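Local coordinates for protein lovastatin nonaketide synthase, polyketide synthase component (PDB 7CPX) that builds dihydromonacolin L, the nonaketide precursor of lovastatin, from malonyl-CoA as a homodimeric multidomain polyketide synthase working with the partner protein LovC, at residues Leu2286-Val2298 against Arg2321-Gly2334. The protein carries 2 engineered substitutions. Sequence-based numbering, arbitrary orientation.
Sequences LDFFVMFSSIVAV and RVASGLAASTIDIG
Ile-2331 lays its CD1 methyl squarely over the ring of Phe-2292, 3.5 Å from the ring centroid in a CH-pi contact. Its CG1 stands between the backbone N and the carbonyl carbon (chi1 51°), which lets the chain run alongside the phenylalanine, while CD1 of Ile-2333 reaches CD2 of the same ring obliquely. Val-2290 extends this apolar row; helix 2363-2385 packs on Ile-2331 through Leu-2369 and Ala-2373 and on Val-2290 through Phe-2370. On the other face of the sheet, Met-2291 CB rests 3.8 Å from Thr-2330 CG2.

Backbone bonds join the parallel strands: Met-2291 N to Ser-2329 O (3.0 Å) and Ile-2333 N to Ser-2293 O (2.7 Å) are nearly straight, whereas those from Ile-2331 N and Ser-2293 N are weak. In the last turn of helix 2305-2323, the extended Arg-2321 sets one guanidinium face against the edge of the Phe-2289 ring, the planes 70° apart; its NE donates to Ala-2327 O (2.9 Å) and its NH1 bonds Phe-2277 O and His-2274 ND1, fixing the group from both nitrogens.

Beyond Arg-2321 the contact thins out: Ser-2324 is exposed and Gly-2325, in a Schellman motif, is partly so, and neither meets the opposing strand. Strand 2288-2294, helix 2305-2323 and strand 2329-2333 form the beta-alpha-beta crossover of a Rossmann-fold ketoreductase; toward the C-terminal ends of these strands and just beyond, Phe-2292 to Ile-2295, Ile-2333 and Gly-2334 line the NADP pocket.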
# COMPACT_ATOMS: atom_id res chain seq x y z
N LEU A 2286 -58.23 11.39 -35.58
CA LEU A 2286 -57.00 11.78 -34.91
C LEU A 2286 -56.94 11.16 -33.52
O LEU A 2286 -57.89 11.25 -32.74
CB LEU A 2286 -56.91 13.30 -34.80
CG LEU A 2286 -56.89 14.09 -36.11
CD1 LEU A 2286 -56.59 15.56 -35.83
CD2 LEU A 2286 -55.87 13.52 -37.07
N ASP A 2287 -55.82 10.50 -33.22
CA ASP A 2287 -55.60 10.02 -31.86
C ASP A 2287 -55.53 11.18 -30.88
O ASP A 2287 -55.91 11.03 -29.71
CB ASP A 2287 -54.31 9.20 -31.80
CG ASP A 2287 -54.32 8.04 -32.76
OD1 ASP A 2287 -55.41 7.52 -33.07
OD2 ASP A 2287 -53.22 7.64 -33.23
N PHE A 2288 -55.06 12.34 -31.33
CA PHE A 2288 -54.97 13.52 -30.49
C PHE A 2288 -54.96 14.76 -31.36
O PHE A 2288 -54.50 14.73 -32.51
CB PHE A 2288 -53.70 13.48 -29.62
CG PHE A 2288 -52.43 13.45 -30.41
CD1 PHE A 2288 -51.87 14.62 -30.90
CD2 PHE A 2288 -51.78 12.25 -30.67
CE1 PHE A 2288 -50.70 14.60 -31.63
CE2 PHE A 2288 -50.61 12.22 -31.40
CZ PHE A 2288 -50.07 13.40 -31.88
N PHE A 2289 -55.48 15.85 -30.81
CA PHE A 2289 -55.37 17.18 -31.41
C PHE A 2289 -54.89 18.10 -30.29
O PHE A 2289 -55.68 18.73 -29.59
CB PHE A 2289 -56.71 17.64 -32.00
CG PHE A 2289 -56.58 18.78 -32.99
CD1 PHE A 2289 -55.58 19.73 -32.86
CD2 PHE A 2289 -57.47 18.89 -34.04
CE1 PHE A 2289 -55.48 20.77 -33.76
CE2 PHE A 2289 -57.36 19.93 -34.95
CZ PHE A 2289 -56.37 20.87 -34.81
N VAL A 2290 -53.57 18.16 -30.12
CA VAL A 2290 -52.96 18.94 -29.06
C VAL A 2290 -52.68 20.34 -29.59
O VAL A 2290 -51.93 20.51 -30.55
CB VAL A 2290 -51.67 18.29 -28.55
CG1 VAL A 2290 -51.04 19.13 -27.46
CG2 VAL A 2290 -51.95 16.89 -28.05
N MET A 2291 -53.30 21.34 -28.96
CA MET A 2291 -53.11 22.74 -29.32
C MET A 2291 -52.25 23.39 -28.25
O MET A 2291 -52.64 23.45 -27.08
CB MET A 2291 -54.46 23.44 -29.47
CG MET A 2291 -55.08 23.28 -30.85
SD MET A 2291 -56.88 23.39 -30.82
CE MET A 2291 -57.30 21.75 -30.25
N PHE A 2292 -51.09 23.90 -28.66
CA PHE A 2292 -50.09 24.41 -27.73
C PHE A 2292 -50.52 25.79 -27.24
O PHE A 2292 -50.25 26.81 -27.86
CB PHE A 2292 -48.72 24.47 -28.39
CG PHE A 2292 -48.03 23.14 -28.46
CD1 PHE A 2292 -48.67 22.03 -28.99
CD2 PHE A 2292 -46.73 23.00 -28.01
CE1 PHE A 2292 -48.03 20.81 -29.05
CE2 PHE A 2292 -46.08 21.78 -28.08
CZ PHE A 2292 -46.73 20.69 -28.60
N SER A 2293 -51.21 25.80 -26.10
CA SER A 2293 -51.58 27.04 -25.46
C SER A 2293 -50.48 27.49 -24.51
O SER A 2293 -49.62 26.71 -24.09
CB SER A 2293 -52.89 26.88 -24.69
OG SER A 2293 -53.96 26.53 -25.55
N SER A 2294 -50.50 28.78 -24.19
CA SER A 2294 -49.58 29.35 -23.22
C SER A 2294 -50.28 29.53 -21.89
O SER A 2294 -51.50 29.73 -21.83
CB SER A 2294 -49.04 30.70 -23.71
OG SER A 2294 -48.29 31.34 -22.69
N ILE A 2295 -49.50 29.44 -20.81
CA ILE A 2295 -50.08 29.57 -19.48
C ILE A 2295 -50.75 30.92 -19.30
O ILE A 2295 -51.62 31.08 -18.44
CB ILE A 2295 -49.00 29.35 -18.40
CG1 ILE A 2295 -49.64 29.19 -17.02
CG2 ILE A 2295 -48.02 30.51 -18.38
CD1 ILE A 2295 -50.65 28.06 -16.95
N VAL A 2296 -50.38 31.91 -20.12
CA VAL A 2296 -51.08 33.18 -20.12
C VAL A 2296 -52.53 32.98 -20.53
O VAL A 2296 -53.40 33.78 -20.16
CB VAL A 2296 -50.38 34.18 -21.06
CG1 VAL A 2296 -48.90 34.26 -20.74
CG2 VAL A 2296 -50.59 33.79 -22.51
N ALA A 2297 -52.82 31.92 -21.29
CA ALA A 2297 -54.21 31.62 -21.63
C ALA A 2297 -55.02 31.28 -20.38
O ALA A 2297 -56.24 31.47 -20.37
CB ALA A 2297 -54.26 30.46 -22.62
N VAL A 2298 -54.36 30.79 -19.34
CA VAL A 2298 -55.05 30.41 -18.12
C VAL A 2298 -55.07 31.54 -17.09
O VAL A 2298 -55.96 31.57 -16.23
CB VAL A 2298 -54.41 29.15 -17.52
CG1 VAL A 2298 -55.10 28.75 -16.22
CG2 VAL A 2298 -54.44 28.01 -18.52
N ARG A 2321 -64.29 20.06 -29.51
CA ARG A 2321 -63.94 18.93 -30.35
C ARG A 2321 -64.04 17.62 -29.58
O ARG A 2321 -64.49 16.61 -30.13
CB ARG A 2321 -62.52 19.14 -30.89
CG ARG A 2321 -61.99 18.01 -31.74
CD ARG A 2321 -60.67 18.38 -32.39
NE ARG A 2321 -60.02 17.22 -32.96
CZ ARG A 2321 -60.27 16.74 -34.18
NH1 ARG A 2321 -61.14 17.32 -34.98
NH2 ARG A 2321 -59.64 15.64 -34.58
N VAL A 2322 -63.64 17.63 -28.31
CA VAL A 2322 -63.88 16.48 -27.45
C VAL A 2322 -65.37 16.27 -27.25
O VAL A 2322 -65.88 15.15 -27.30
CB VAL A 2322 -63.14 16.64 -26.11
CG1 VAL A 2322 -63.66 15.63 -25.10
CG2 VAL A 2322 -61.65 16.46 -26.32
N ALA A 2323 -66.11 17.36 -27.01
CA ALA A 2323 -67.56 17.27 -26.89
C ALA A 2323 -68.19 16.75 -28.17
O ALA A 2323 -69.32 16.24 -28.13
CB ALA A 2323 -68.14 18.64 -26.54
N SER A 2324 -67.51 16.87 -29.30
CA SER A 2324 -67.99 16.37 -30.58
C SER A 2324 -67.59 14.92 -30.84
O SER A 2324 -67.89 14.39 -31.91
CB SER A 2324 -67.48 17.25 -31.72
OG SER A 2324 -67.90 18.59 -31.55
N GLY A 2325 -66.93 14.27 -29.88
CA GLY A 2325 -66.49 12.91 -30.07
C GLY A 2325 -65.15 12.75 -30.74
O GLY A 2325 -64.86 11.68 -31.28
N LEU A 2326 -64.32 13.79 -30.73
CA LEU A 2326 -63.03 13.79 -31.41
C LEU A 2326 -61.92 14.05 -30.41
O LEU A 2326 -62.05 14.91 -29.53
CB LEU A 2326 -63.00 14.85 -32.51
CG LEU A 2326 -64.04 14.70 -33.62
CD1 LEU A 2326 -64.34 16.05 -34.25
CD2 LEU A 2326 -63.56 13.72 -34.67
N ALA A 2327 -60.82 13.31 -30.55
CA ALA A 2327 -59.69 13.49 -29.66
C ALA A 2327 -59.14 14.91 -29.77
O ALA A 2327 -58.96 15.44 -30.88
CB ALA A 2327 -58.59 12.48 -29.97
N ALA A 2328 -58.86 15.52 -28.63
CA ALA A 2328 -58.30 16.86 -28.59
C ALA A 2328 -57.88 17.17 -27.17
O ALA A 2328 -58.32 16.51 -26.22
CB ALA A 2328 -59.30 17.91 -29.10
N SER A 2329 -57.03 18.19 -27.03
CA SER A 2329 -56.55 18.63 -25.73
C SER A 2329 -55.69 19.86 -25.95
O SER A 2329 -55.31 20.18 -27.08
CB SER A 2329 -55.75 17.54 -25.02
OG SER A 2329 -54.66 17.11 -25.82
N THR A 2330 -55.40 20.56 -24.86
CA THR A 2330 -54.52 21.72 -24.88
C THR A 2330 -53.53 21.63 -23.74
O THR A 2330 -53.81 21.04 -22.69
CB THR A 2330 -55.31 23.03 -24.76
OG1 THR A 2330 -56.17 22.98 -23.63
CG2 THR A 2330 -56.12 23.27 -26.01
N ILE A 2331 -52.35 22.21 -23.96
CA ILE A 2331 -51.30 22.27 -22.96
C ILE A 2331 -50.99 23.75 -22.74
O ILE A 2331 -50.51 24.43 -23.66
CB ILE A 2331 -50.05 21.49 -23.38
CG1 ILE A 2331 -49.60 21.91 -24.79
CG2 ILE A 2331 -50.33 20.02 -23.36
CD1 ILE A 2331 -48.42 21.11 -25.31
N ASP A 2332 -51.27 24.25 -21.54
CA ASP A 2332 -51.01 25.65 -21.21
C ASP A 2332 -49.57 25.74 -20.73
O ASP A 2332 -49.27 25.68 -19.54
CB ASP A 2332 -52.01 26.15 -20.18
CG ASP A 2332 -53.43 25.76 -20.51
OD1 ASP A 2332 -53.81 24.61 -20.23
OD2 ASP A 2332 -54.17 26.61 -21.06
N ILE A 2333 -48.67 25.88 -21.69
CA ILE A 2333 -47.24 25.80 -21.42
C ILE A 2333 -46.76 27.10 -20.79
O ILE A 2333 -47.25 28.19 -21.10
CB ILE A 2333 -46.47 25.50 -22.72
CG1 ILE A 2333 -47.01 24.25 -23.40
CG2 ILE A 2333 -45.00 25.32 -22.42
CD1 ILE A 2333 -46.73 24.21 -24.88
N GLY A 2334 -45.80 26.97 -19.88
CA GLY A 2334 -45.13 28.13 -19.33
C GLY A 2334 -44.02 28.60 -20.24
O GLY A 2334 -44.15 28.54 -21.47